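Local coordinates for capsule biosynthesis protein capD (Bacillus anthracis, PDB 3G9K) that cleaves the poly-gamma-D-glutamate capsule and, as a transpeptidase, joins it by an amide bond to the side-chain amino group of meso-diaminopimelic acid in peptidoglycan, at residues Asp68-Gly73 with Ala151-Glu156; Pro83-Pro88 with Glu106-Phe111; Gly147-Leu152 with Ala164-Arg169. All coordinates share one frame; numbering follows the deposited sequence.

Contact 1: residues Asp68-Gly73 with Ala151-Glu156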
ATOM      1  N   ASP B  68     -22.463   6.648  10.144  1.00 31.98           N
ATOM      2  CA  ASP B  68     -23.360   5.813  10.910  1.00 33.26           C
ATOM      3  C   ASP B  68     -23.735   4.624  10.027  1.00 32.41           C
ATOM      4  O   ASP B  68     -24.143   4.787   8.881  1.00 33.68           O
ATOM      5  CB  ASP B  68     -24.626   6.580  11.338  1.00 33.73           C
ATOM      6  CG  ASP B  68     -24.339   7.723  12.320  1.00 37.60           C
ATOM      7  OD1 ASP B  68     -23.168   7.911  12.749  1.00 42.62           O
ATOM      8  OD2 ASP B  68     -25.304   8.462  12.667  1.00 42.77           O
ATOM      9  N   GLY B  69     -23.587   3.416  10.535  1.00 32.03           N
ATOM     10  CA  GLY B  69     -24.006   2.273   9.755  1.00 31.03           C
ATOM     11  C   GLY B  69     -22.955   1.653   8.825  1.00 30.73           C
ATOM     12  O   GLY B  69     -23.165   0.544   8.350  1.00 30.53           O
ATOM     13  N   GLU B  70     -21.832   2.323   8.565  1.00 29.97           N
ATOM     14  CA  GLU B  70     -20.832   1.737   7.656  1.00 29.31           C
ATOM     15  C   GLU B  70     -19.391   2.184   7.908  1.00 28.47           C
ATOM     16  O   GLU B  70     -19.125   3.370   8.104  1.00 28.92           O
ATOM     17  CB  GLU B  70     -21.189   2.017   6.191  1.00 29.41           C
ATOM     18  CG  GLU B  70     -20.345   1.183   5.221  1.00 30.44           C
ATOM     19  CD  GLU B  70     -20.707   1.379   3.757  1.00 30.23           C
ATOM     20  OE1 GLU B  70     -20.327   2.402   3.173  1.00 36.41           O
ATOM     21  OE2 GLU B  70     -21.361   0.502   3.188  1.00 34.63           O
ATOM     22  N   THR B  71     -18.468   1.225   7.860  1.00 26.73           N
ATOM     23  CA  THR B  71     -17.029   1.532   7.953  1.00 26.09           C
ATOM     24  C   THR B  71     -16.322   0.901   6.790  1.00 24.44           C
ATOM     25  O   THR B  71     -16.587  -0.226   6.477  1.00 24.83           O
ATOM     26  CB  THR B  71     -16.465   1.063   9.300  1.00 26.17           C
ATOM     27  OG1 THR B  71     -17.076   1.872  10.331  1.00 26.38           O
ATOM     28  CG2 THR B  71     -14.919   1.188   9.365  1.00 26.18           C
ATOM     29  N   ILE B  72     -15.477   1.672   6.112  1.00 22.63           N
ATOM     30  CA  ILE B  72     -14.699   1.191   4.982  1.00 21.38           C
ATOM     31  C   ILE B  72     -13.213   1.450   5.213  1.00 20.38           C
ATOM     32  O   ILE B  72     -12.824   2.546   5.557  1.00 20.45           O
ATOM     33  CB  ILE B  72     -15.065   1.868   3.643  1.00 20.52           C
ATOM     34  CG1 ILE B  72     -16.534   1.699   3.304  1.00 21.53           C
ATOM     35  CG2 ILE B  72     -14.230   1.303   2.491  1.00 21.19           C
ATOM     36  CD1 ILE B  72     -16.941   2.633   2.144  1.00 21.28           C
ATOM     37  N   GLY B  73     -12.394   0.411   5.023  1.00 19.40           N
ATOM     38  CA  GLY B  73     -10.914   0.555   4.979  1.00 18.45           C
ATOM     39  C   GLY B  73     -10.473   0.202   3.565  1.00 17.12           C
ATOM     40  O   GLY B  73     -10.931  -0.783   3.008  1.00 16.31           O
ATOM     41  N   ALA B 151      -9.818  -3.838   0.258  1.00 16.00           N
ATOM     42  CA  ALA B 151     -10.773  -3.137   1.117  1.00 16.65           C
ATOM     43  C   ALA B 151     -11.520  -4.125   2.050  1.00 17.14           C
ATOM     44  O   ALA B 151     -11.636  -5.334   1.749  1.00 16.59           O
ATOM     45  CB  ALA B 151     -11.778  -2.415   0.249  1.00 16.50           C
ATOM     46  N   LEU B 152     -11.955  -3.615   3.193  1.00 18.04           N
ATOM     47  CA  LEU B 152     -13.001  -4.268   4.010  1.00 18.05           C
ATOM     48  C   LEU B 152     -14.090  -3.252   4.263  1.00 19.41           C
ATOM     49  O   LEU B 152     -13.828  -2.060   4.322  1.00 18.57           O
ATOM     50  CB  LEU B 152     -12.442  -4.829   5.334  1.00 18.78           C
ATOM     51  CG  LEU B 152     -11.430  -5.960   5.261  1.00 18.34           C
ATOM     52  CD1 LEU B 152     -10.855  -6.164   6.698  1.00 18.09           C
ATOM     53  CD2 LEU B 152     -11.989  -7.288   4.712  1.00 17.33           C
ATOM     54  N   ILE B 153     -15.313  -3.741   4.381  1.00 20.85           N
ATOM     55  CA  ILE B 153     -16.447  -2.924   4.723  1.00 22.40           C
ATOM     56  C   ILE B 153     -17.149  -3.579   5.892  1.00 23.18           C
ATOM     57  O   ILE B 153     -17.524  -4.728   5.787  1.00 22.22           O
ATOM     58  CB  ILE B 153     -17.459  -2.868   3.572  1.00 23.09           C
ATOM     59  CG1 ILE B 153     -16.816  -2.335   2.285  1.00 22.85           C
ATOM     60  CG2 ILE B 153     -18.698  -2.015   3.961  1.00 21.82           C
ATOM     61  CD1 ILE B 153     -17.778  -2.367   1.073  1.00 22.97           C
ATOM     62  N   LYS B 154     -17.366  -2.826   6.976  1.00 24.51           N
ATOM     63  CA  LYS B 154     -18.195  -3.297   8.078  1.00 25.20           C
ATOM     64  C   LYS B 154     -19.566  -2.632   8.019  1.00 26.20           C
ATOM     65  O   LYS B 154     -19.651  -1.417   7.987  1.00 25.61           O
ATOM     66  CB  LYS B 154     -17.555  -3.006   9.430  1.00 25.61           C
ATOM     67  CG  LYS B 154     -18.422  -3.457  10.604  1.00 25.06           C
ATOM     68  CD  LYS B 154     -17.629  -3.694  11.863  1.00 24.66           C
ATOM     69  CE  LYS B 154     -18.537  -4.284  12.944  1.00 26.19           C
ATOM     70  NZ  LYS B 154     -17.929  -4.128  14.285  1.00 26.77           N
ATOM     71  N   ASP B 155     -20.612  -3.435   7.979  1.00 28.24           N
ATOM     72  CA  ASP B 155     -21.971  -2.972   8.192  1.00 28.62           C
ATOM     73  C   ASP B 155     -22.150  -2.821   9.670  1.00 29.82           C
ATOM     74  O   ASP B 155     -22.171  -3.774  10.368  1.00 29.54           O
ATOM     75  CB  ASP B 155     -22.979  -3.989   7.676  1.00 29.04           C
ATOM     76  CG  ASP B 155     -24.428  -3.517   7.801  1.00 29.99           C
ATOM     77  OD1 ASP B 155     -24.763  -2.829   8.746  1.00 29.18           O
ATOM     78  OD2 ASP B 155     -25.213  -3.864   6.940  1.00 32.71           O
ATOM     79  N   GLU B 156     -22.260  -1.600  10.133  1.00 31.63           N
ATOM     80  CA  GLU B 156     -22.203  -1.377  11.536  1.00 34.65           C
ATOM     81  C   GLU B 156     -23.574  -1.615  12.170  1.00 36.28           C
ATOM     82  O   GLU B 156     -23.669  -1.794  13.350  1.00 36.89           O
ATOM     83  CB  GLU B 156     -21.687   0.018  11.906  1.00 34.25           C
ATOM     84  CG  GLU B 156     -20.296   0.379  11.478  1.00 33.71           C
ATOM     85  CD  GLU B 156     -19.225  -0.011  12.450  1.00 34.49           C
ATOM     86  OE1 GLU B 156     -19.525  -0.544  13.498  1.00 35.51           O
ATOM     87  OE2 GLU B 156     -18.056   0.169  12.131  1.00 32.91           O
TER

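Contact 2: residues Pro83-Pro88 with Glu106-Phe111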
ATOM      1  N   PRO B  83      -4.163   7.784  -6.402  1.00 22.66           N
ATOM      2  CA  PRO B  83      -5.443   8.483  -6.251  1.00 23.24           C
ATOM      3  C   PRO B  83      -6.296   8.511  -7.503  1.00 22.78           C
ATOM      4  O   PRO B  83      -7.501   8.616  -7.400  1.00 23.30           O
ATOM      5  CB  PRO B  83      -5.043   9.875  -5.823  1.00 23.15           C
ATOM      6  CG  PRO B  83      -3.694  10.052  -6.317  1.00 25.31           C
ATOM      7  CD  PRO B  83      -3.024   8.703  -6.299  1.00 23.42           C
ATOM      8  N   GLN B  84      -5.670   8.374  -8.668  1.00 22.76           N
ATOM      9  CA  GLN B  84      -6.424   8.170  -9.929  1.00 23.81           C
ATOM     10  C   GLN B  84      -7.120   6.830  -9.994  1.00 22.21           C
ATOM     11  O   GLN B  84      -8.123   6.693 -10.642  1.00 22.10           O
ATOM     12  CB  GLN B  84      -5.510   8.314 -11.135  1.00 24.35           C
ATOM     13  CG  GLN B  84      -5.018   9.762 -11.328  1.00 25.51           C
ATOM     14  CD  GLN B  84      -4.421   9.944 -12.690  1.00 26.91           C
ATOM     15  OE1 GLN B  84      -3.207  10.099 -12.839  1.00 34.43           O
ATOM     16  NE2 GLN B  84      -5.254   9.851 -13.693  1.00 27.31           N
ATOM     17  N   ILE B  85      -6.534   5.827  -9.351  1.00 21.18           N
ATOM     18  CA  ILE B  85      -7.146   4.533  -9.244  1.00 20.07           C
ATOM     19  C   ILE B  85      -8.311   4.552  -8.268  1.00 19.37           C
ATOM     20  O   ILE B  85      -9.413   4.075  -8.604  1.00 20.42           O
ATOM     21  CB  ILE B  85      -6.072   3.482  -8.837  1.00 19.66           C
ATOM     22  CG1 ILE B  85      -5.079   3.289 -10.004  1.00 19.92           C
ATOM     23  CG2 ILE B  85      -6.711   2.153  -8.420  1.00 19.17           C
ATOM     24  CD1 ILE B  85      -3.718   2.782  -9.612  1.00 19.33           C
ATOM     25  N   LEU B  86      -8.093   5.136  -7.077  1.00 19.82           N
ATOM     26  CA  LEU B  86      -9.089   5.092  -6.019  1.00 19.41           C
ATOM     27  C   LEU B  86     -10.305   5.990  -6.230  1.00 19.46           C
ATOM     28  O   LEU B  86     -11.401   5.659  -5.770  1.00 17.71           O
ATOM     29  CB  LEU B  86      -8.443   5.370  -4.650  1.00 19.12           C
ATOM     30  CG  LEU B  86      -7.520   4.239  -4.130  1.00 18.74           C
ATOM     31  CD1 LEU B  86      -6.711   4.666  -2.906  1.00 19.13           C
ATOM     32  CD2 LEU B  86      -8.312   2.923  -3.844  1.00 16.79           C
ATOM     33  N   THR B  87     -10.126   7.141  -6.895  1.00 19.83           N
ATOM     34  CA  THR B  87     -11.224   8.123  -6.961  1.00 19.86           C
ATOM     35  C   THR B  87     -12.459   7.631  -7.726  1.00 19.49           C
ATOM     36  O   THR B  87     -13.539   7.685  -7.168  1.00 20.93           O
ATOM     37  CB  THR B  87     -10.738   9.499  -7.459  1.00 19.16           C
ATOM     38  OG1 THR B  87      -9.829  10.017  -6.517  1.00 19.33           O
ATOM     39  CG2 THR B  87     -11.896  10.491  -7.660  1.00 19.27           C
ATOM     40  N   PRO B  88     -12.299   7.123  -8.973  1.00 19.45           N
ATOM     41  CA  PRO B  88     -13.463   6.578  -9.667  1.00 19.61           C
ATOM     42  C   PRO B  88     -14.083   5.366  -8.928  1.00 19.37           C
ATOM     43  O   PRO B  88     -15.298   5.198  -8.916  1.00 19.60           O
ATOM     44  CB  PRO B  88     -12.923   6.202 -11.049  1.00 20.06           C
ATOM     45  CG  PRO B  88     -11.601   6.826 -11.183  1.00 20.38           C
ATOM     46  CD  PRO B  88     -11.079   7.032  -9.794  1.00 19.54           C
ATOM     47  N   GLU B 106     -13.750  -3.571 -12.664  1.00 20.19           N
ATOM     48  CA  GLU B 106     -13.979  -2.793 -13.881  1.00 22.10           C
ATOM     49  C   GLU B 106     -12.612  -2.373 -14.405  1.00 22.81           C
ATOM     50  O   GLU B 106     -11.731  -2.045 -13.621  1.00 22.24           O
ATOM     51  CB  GLU B 106     -14.794  -1.538 -13.572  1.00 22.06           C
ATOM     52  CG  GLU B 106     -15.416  -0.867 -14.785  1.00 22.36           C
ATOM     53  CD  GLU B 106     -16.499   0.180 -14.472  1.00 25.30           C
ATOM     54  OE1 GLU B 106     -16.762   0.533 -13.309  1.00 28.48           O
ATOM     55  OE2 GLU B 106     -17.115   0.662 -15.453  1.00 33.60           O
ATOM     56  N   TYR B 107     -12.465  -2.313 -15.727  1.00 23.33           N
ATOM     57  CA  TYR B 107     -11.216  -1.844 -16.331  1.00 23.64           C
ATOM     58  C   TYR B 107     -10.975  -0.365 -16.001  1.00 22.94           C
ATOM     59  O   TYR B 107     -11.907   0.419 -15.867  1.00 22.16           O
ATOM     60  CB  TYR B 107     -11.268  -2.053 -17.857  1.00 26.40           C
ATOM     61  CG  TYR B 107     -11.324  -3.509 -18.265  1.00 28.58           C
ATOM     62  CD1 TYR B 107     -10.320  -4.391 -17.874  1.00 31.36           C
ATOM     63  CD2 TYR B 107     -12.370  -4.004 -19.057  1.00 30.90           C
ATOM     64  CE1 TYR B 107     -10.350  -5.695 -18.241  1.00 32.69           C
ATOM     65  CE2 TYR B 107     -12.394  -5.323 -19.443  1.00 32.23           C
ATOM     66  CZ  TYR B 107     -11.387  -6.166 -19.027  1.00 32.98           C
ATOM     67  OH  TYR B 107     -11.383  -7.504 -19.397  1.00 34.26           O
ATOM     68  N   ARG B 108      -9.711   0.006 -15.895  1.00 22.21           N
ATOM     69  CA  ARG B 108      -9.345   1.306 -15.382  1.00 22.34           C
ATOM     70  C   ARG B 108      -8.653   2.175 -16.432  1.00 23.44           C
ATOM     71  O   ARG B 108      -8.230   1.675 -17.488  1.00 23.69           O
ATOM     72  CB  ARG B 108      -8.427   1.120 -14.180  1.00 22.30           C
ATOM     73  CG  ARG B 108      -9.151   0.520 -12.983  1.00 21.15           C
ATOM     74  CD  ARG B 108      -8.219   0.112 -11.879  1.00 20.39           C
ATOM     75  NE  ARG B 108      -8.978  -0.613 -10.866  1.00 20.19           N
ATOM     76  CZ  ARG B 108      -8.451  -1.362  -9.900  1.00 17.63           C
ATOM     77  NH1 ARG B 108      -7.141  -1.404  -9.715  1.00 17.63           N
ATOM     78  NH2 ARG B 108      -9.275  -2.037  -9.092  1.00 20.47           N
ATOM     79  N   PHE B 109      -8.546   3.460 -16.104  1.00 24.49           N
ATOM     80  CA  PHE B 109      -7.765   4.429 -16.883  1.00 25.79           C
ATOM     81  C   PHE B 109      -7.083   5.425 -15.963  1.00 26.43           C
ATOM     82  O   PHE B 109      -7.616   5.777 -14.905  1.00 26.30           O
ATOM     83  CB  PHE B 109      -8.674   5.200 -17.848  1.00 25.47           C
ATOM     84  CG  PHE B 109      -9.770   5.960 -17.160  1.00 24.43           C
ATOM     85  CD1 PHE B 109     -11.010   5.370 -16.960  1.00 25.65           C
ATOM     86  CD2 PHE B 109      -9.567   7.237 -16.705  1.00 24.80           C
ATOM     87  CE1 PHE B 109     -12.022   6.055 -16.317  1.00 25.36           C
ATOM     88  CE2 PHE B 109     -10.564   7.930 -16.052  1.00 24.10           C
ATOM     89  CZ  PHE B 109     -11.801   7.340 -15.863  1.00 26.91           C
ATOM     90  N   THR B 110      -5.919   5.903 -16.387  1.00 27.84           N
ATOM     91  CA  THR B 110      -5.214   6.985 -15.687  1.00 29.52           C
ATOM     92  C   THR B 110      -4.637   7.965 -16.709  1.00 31.43           C
ATOM     93  O   THR B 110      -4.535   7.642 -17.879  1.00 31.93           O
ATOM     94  CB  THR B 110      -4.040   6.455 -14.819  1.00 29.32           C
ATOM     95  OG1 THR B 110      -3.039   5.874 -15.661  1.00 29.60           O
ATOM     96  CG2 THR B 110      -4.542   5.393 -13.814  1.00 27.10           C
ATOM     97  N   PHE B 111      -4.224   9.133 -16.236  1.00 33.50           N
ATOM     98  CA  PHE B 111      -3.692  10.184 -17.099  1.00 35.27           C
ATOM     99  C   PHE B 111      -2.289  10.594 -16.692  1.00 36.76           C
ATOM    100  O   PHE B 111      -1.974  10.669 -15.508  1.00 36.43           O
ATOM    101  CB  PHE B 111      -4.621  11.376 -17.067  1.00 36.09           C
ATOM    102  CG  PHE B 111      -5.959  11.083 -17.653  1.00 37.32           C
ATOM    103  CD1 PHE B 111      -7.006  10.659 -16.847  1.00 38.99           C
ATOM    104  CD2 PHE B 111      -6.160  11.172 -19.016  1.00 38.24           C
ATOM    105  CE1 PHE B 111      -8.239  10.371 -17.391  1.00 38.20           C
ATOM    106  CE2 PHE B 111      -7.390  10.887 -19.555  1.00 39.11           C
ATOM    107  CZ  PHE B 111      -8.432  10.485 -18.731  1.00 38.13           C
TER
HETATM  108  O   HOH W   1      -8.772   7.445 -13.156  1.00 30.78           O

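Contact 3: residues Gly147-Leu152 with Ala164-Arg169. With GLU (glutamic acid), chain F.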
ATOM      1  N   GLY B 147      -2.872  -0.957 -10.468  1.00 20.98           N
ATOM      2  CA  GLY B 147      -2.951  -1.021  -8.993  1.00 20.79           C
ATOM      3  C   GLY B 147      -3.365  -2.359  -8.431  1.00 20.59           C
ATOM      4  O   GLY B 147      -3.173  -3.374  -9.053  1.00 21.61           O
ATOM      5  N   GLY B 148      -3.967  -2.330  -7.247  1.00 20.29           N
ATOM      6  CA  GLY B 148      -4.284  -3.545  -6.475  1.00 19.28           C
ATOM      7  C   GLY B 148      -5.091  -3.177  -5.256  1.00 18.22           C
ATOM      8  O   GLY B 148      -4.570  -3.244  -4.105  1.00 19.11           O
ATOM      9  N   VAL B 149      -6.332  -2.782  -5.496  1.00 17.65           N
ATOM     10  CA  VAL B 149      -7.195  -2.197  -4.451  1.00 17.70           C
ATOM     11  C   VAL B 149      -7.643  -3.323  -3.508  1.00 17.34           C
ATOM     12  O   VAL B 149      -8.145  -4.361  -3.952  1.00 17.39           O
ATOM     13  CB  VAL B 149      -8.421  -1.468  -5.043  1.00 18.71           C
ATOM     14  CG1 VAL B 149      -9.363  -0.942  -3.913  1.00 17.25           C
ATOM     15  CG2 VAL B 149      -7.993  -0.315  -6.019  1.00 15.98           C
ATOM     16  N   GLN B 150      -7.448  -3.111  -2.212  1.00 16.18           N
ATOM     17  CA  GLN B 150      -7.871  -4.028  -1.166  1.00 16.22           C
ATOM     18  C   GLN B 150      -8.721  -3.243  -0.188  1.00 16.53           C
ATOM     19  O   GLN B 150      -8.354  -2.140   0.175  1.00 16.12           O
ATOM     20  CB  GLN B 150      -6.662  -4.571  -0.413  1.00 17.05           C
ATOM     21  CG  GLN B 150      -5.735  -5.256  -1.286  1.00 14.76           C
ATOM     22  CD  GLN B 150      -6.202  -6.638  -1.723  1.00 17.47           C
ATOM     23  OE1 GLN B 150      -6.958  -7.371  -1.023  1.00 19.99           O
ATOM     24  NE2 GLN B 150      -5.740  -7.012  -2.868  1.00 13.44           N
ATOM     25  N   ALA B 151      -9.818  -3.838   0.258  1.00 16.00           N
ATOM     26  CA  ALA B 151     -10.773  -3.137   1.117  1.00 16.65           C
ATOM     27  C   ALA B 151     -11.520  -4.125   2.050  1.00 17.14           C
ATOM     28  O   ALA B 151     -11.636  -5.334   1.749  1.00 16.59           O
ATOM     29  CB  ALA B 151     -11.778  -2.415   0.249  1.00 16.50           C
ATOM     30  N   LEU B 152     -11.955  -3.615   3.193  1.00 18.04           N
ATOM     31  CA  LEU B 152     -13.001  -4.268   4.010  1.00 18.05           C
ATOM     32  C   LEU B 152     -14.090  -3.252   4.263  1.00 19.41           C
ATOM     33  O   LEU B 152     -13.828  -2.060   4.322  1.00 18.57           O
ATOM     34  CB  LEU B 152     -12.442  -4.829   5.334  1.00 18.78           C
ATOM     35  CG  LEU B 152     -11.430  -5.960   5.261  1.00 18.34           C
ATOM     36  CD1 LEU B 152     -10.855  -6.164   6.698  1.00 18.09           C
ATOM     37  CD2 LEU B 152     -11.989  -7.288   4.712  1.00 17.33           C
ATOM     38  N   ALA B 164     -13.205  -6.769  -0.421  1.00 16.80           N
ATOM     39  CA  ALA B 164     -12.890  -6.881  -1.826  1.00 17.45           C
ATOM     40  C   ALA B 164     -11.396  -6.988  -1.976  1.00 17.12           C
ATOM     41  O   ALA B 164     -10.647  -6.442  -1.177  1.00 16.15           O
ATOM     42  CB  ALA B 164     -13.414  -5.692  -2.596  1.00 16.26           C
ATOM     43  N   GLY B 165     -10.981  -7.729  -2.992  1.00 18.39           N
ATOM     44  CA  GLY B 165      -9.571  -7.873  -3.320  1.00 18.30           C
ATOM     45  C   GLY B 165      -9.404  -7.654  -4.821  1.00 19.17           C
ATOM     46  O   GLY B 165     -10.324  -7.891  -5.599  1.00 21.72           O
ATOM     47  N   ASP B 166      -8.222  -7.266  -5.242  1.00 19.10           N
ATOM     48  CA  ASP B 166      -7.975  -6.981  -6.649  1.00 18.93           C
ATOM     49  C   ASP B 166      -7.274  -8.174  -7.327  1.00 18.35           C
ATOM     50  O   ASP B 166      -6.120  -8.431  -7.075  1.00 17.38           O
ATOM     51  CB  ASP B 166      -7.110  -5.732  -6.735  1.00 19.65           C
ATOM     52  CG  ASP B 166      -7.213  -5.027  -8.063  1.00 19.28           C
ATOM     53  OD1 ASP B 166      -7.322  -5.697  -9.119  1.00 18.63           O
ATOM     54  OD2 ASP B 166      -7.123  -3.781  -8.038  1.00 17.81           O
ATOM     55  N   GLY B 167      -7.979  -8.827  -8.238  1.00 18.72           N
ATOM     56  CA  GLY B 167      -7.402  -9.912  -9.058  1.00 19.03           C
ATOM     57  C   GLY B 167      -6.141  -9.555  -9.833  1.00 18.53           C
ATOM     58  O   GLY B 167      -5.328 -10.420 -10.151  1.00 16.76           O
ATOM     59  N   ARG B 168      -5.931  -8.269 -10.101  1.00 17.09           N
ATOM     60  CA  ARG B 168      -4.671  -7.867 -10.716  1.00 17.87           C
ATOM     61  C   ARG B 168      -3.436  -8.296  -9.935  1.00 18.17           C
ATOM     62  O   ARG B 168      -2.401  -8.448 -10.535  1.00 18.41           O
ATOM     63  CB  ARG B 168      -4.626  -6.361 -10.965  1.00 17.40           C
ATOM     64  CG  ARG B 168      -5.721  -5.868 -11.896  1.00 18.89           C
ATOM     65  CD  ARG B 168      -5.908  -4.363 -11.748  1.00 17.76           C
ATOM     66  NE  ARG B 168      -6.954  -3.855 -12.618  1.00 21.43           N
ATOM     67  CZ  ARG B 168      -8.259  -3.956 -12.345  1.00 23.63           C
ATOM     68  NH1 ARG B 168      -8.663  -4.514 -11.210  1.00 21.26           N
ATOM     69  NH2 ARG B 168      -9.156  -3.468 -13.175  1.00 23.65           N
ATOM     70  N   ARG B 169      -3.566  -8.465  -8.612  0.50 18.45           N
ATOM     71  CA  ARG B 169      -2.487  -8.817  -7.668  0.50 19.21           C
ATOM     72  C   ARG B 169      -2.795 -10.122  -6.925  0.50 19.64           C
ATOM     73  O   ARG B 169      -2.134 -10.441  -5.933  0.50 19.84           O
ATOM     74  CB  ARG B 169      -2.354  -7.727  -6.588  0.50 18.98           C
ATOM     75  CG  ARG B 169      -2.066  -6.331  -7.099  0.50 18.79           C
ATOM     76  CD  ARG B 169      -0.584  -5.921  -7.065  0.50 17.07           C
ATOM     77  NE  ARG B 169      -0.409  -4.665  -7.799  0.50 18.89           N
ATOM     78  CZ  ARG B 169       0.620  -3.828  -7.686  0.50 18.78           C
ATOM     79  NH1 ARG B 169       1.628  -4.077  -6.847  0.50 16.08           N
ATOM     80  NH2 ARG B 169       0.621  -2.725  -8.410  0.50 15.20           N
TER
HETATM   81  N   GLU F   2       5.816   2.641  -8.574  1.00 49.92           N
HETATM   82  CA  GLU F   2       4.987   1.705  -7.826  1.00 49.25           C
HETATM   83  C   GLU F   2       4.921   2.048  -6.324  1.00 49.42           C
HETATM   84  O   GLU F   2       5.975   2.187  -5.703  1.00 49.83           O
HETATM   85  CB  GLU F   2       5.562   0.303  -8.042  1.00 48.84           C
HETATM   86  CG  GLU F   2       5.162  -0.731  -7.006  1.00 46.35           C
HETATM   87  CD  GLU F   2       3.714  -1.134  -7.075  1.00 43.00           C
HETATM   88  OE1 GLU F   2       2.891  -0.380  -7.636  1.00 38.39           O
HETATM   89  OE2 GLU F   2       3.423  -2.212  -6.523  1.00 38.77           O
HETATM   90  OXT GLU F   2       3.855   2.184  -5.681  1.00 49.27           O

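Contact 1: residues Asp68-Gly73 with Ala151-Glu156
Thr71 and Lys154 form a hydrogen-bonded pair where strands 70-73 and 151-155 run antiparallel, their axes 4.6 Å apart at closest and 170° between directions. Gly73 and Leu152 make a second such pair, and Glu156 N adds a bond to Gly69 O just beyond the strand ends, from above the carbonyl plane. Thr71 carries the main side-chain contact: with chi1 -67° its OG1 lies beside its own backbone N and gives its proton to Glu156 OE2 at 2.7 Å, on the anti side of that oxygen. A bend at chi2 (-88°) turns the Glu156 carboxylate to the Thr71 hydroxyl, with Glu156 CG 3.8 Å from Glu70 N. Glu70, Ile72 and Ile153 share the other face. Ile72 and Ile153 lie side by side, CG1 to CG1 4.2 Å, while Glu70 OE2 is 3.7 Å from Ile153 CG2. The Glu70 carboxylate is held by Tyr93 and by Tyr231 of the other polypeptide chain of the enzyme. The pairing thus joins two central strands of a four-stranded antiparallel sheet in this Ntn-hydrolase chain. The hydroxyl of the buried Thr71 donates to a carboxylate oxygen, consistent with an ionised Glu156 that ties the loop to the strand.

Contact 2: residues Pro83-Pro88 with Glu106-Phe111
Gln84 of helix 83-88 leans on Thr110 and Phe111 of the strand 109-111. Its CB is 4.1 Å from Thr110 CG2. With chi1 at -68° CG stands beside the backbone N of Gln84, and the chain then runs extended, so that Gln84 CD comes to 3.6 Å from Phe111 N and 3.8 Å from Phe111 O. The amide therefore sits against the main chain of Phe111, with its tip at the edge of the Phe111 ring, near the ring plane. Thr110 CG2, which meets Gln84 CB, also lies 4.4 Å from Ile85 CG1. This is where helix 82-94 packs beside strand 109-112, an outer strand, within this chain, of the small mixed sheet; short helix 100-105 lies between the two in sequence. The helix is kinked at Pro88, which has no N-H to offer Gln84 O. A water takes that place, donating to Gln84 O and to Phe109 O at 2.7 Å each, and so bridges helix and strand. Just before the strand, Arg108 reaches the helix with its guanidinium: Ile85 CG2 lies over one face, 3.8 Å from Arg108 NH1. Arg108 NH1 also bonds to Phe146 O and forms a salt bridge with the carboxylate of Asp166, while Val149 packs beside both Ile85 and Arg108.

Contact 3: residues Gly147-Leu152 with Ala164-Arg169
Asp166 reaches across to Val149 with its carboxylate, while Arg168 and Arg169 take quite different courses from the same loop. Placing CG anti to the backbone N (chi1 -158°) turns Asp166 OD2 to Val149 N, 2.8 Å away, which it receives on its anti lone pair; Gly148 CA lies 3.2 Å from the same OD2. The other oxygen is gripped by two donors arriving from opposite faces of the carboxylate plane. Arg168 N closes an Asx turn on Asp166 OD1, and Arg168 NH1 makes a salt bridge to it at 2.8 Å, with OD1 in the guanidinium plane. The acid thus fixes the loop following strand 160-164 of the antiparallel sheet, where Ala151 and Ala164 form a hydrogen-bonded pair with two backbone bonds. Ser24 of the other polypeptide chain also donates to Ala164 O. Arg169 belongs to the poly-gamma-D-glutamate binding site, beside the nucleophile Thr1. In the conformer given, one of two modelled, it bends at chi2 (-97°), and Arg169 CG passes 3.6 Å from Gly148 CA, where no side chain stands in the way. Arg169 NE meets Gly147 O from above the carbonyl plane at a long 3.3 Å. The guanidinium then engages the bound glutamate: Arg169 NH1 donates almost straight to glutamate OE2 at 2.6 Å, and Arg169 NH2 reaches glutamate OE1 weakly at 3.4 Å.

In the fold
Contacts 1 and 3 share Ala151 and Leu152, so strand 150-155 carries both, their centres about 16 Å apart. Contact 1 lies away from the annotated sites, whereas contact 3 holds Arg169 of the pocket, on the loop after strand 160-164, where the side chain of Arg169 is about 5 Å from that of the nucleophile Thr1, itself hydrogen-bonded to the glutamate. Contact 2, its centre about 13 Å from that of contact 3, touches it directly: Arg108 NH1 meets Asp166 OD2 in a 2.9 Å salt bridge, and Ile85 CG2 packs on Val149 CG2 at 3.7 Å. Contacts 1 and 2 do not touch, though strand 70-75 leads into helix 82-94.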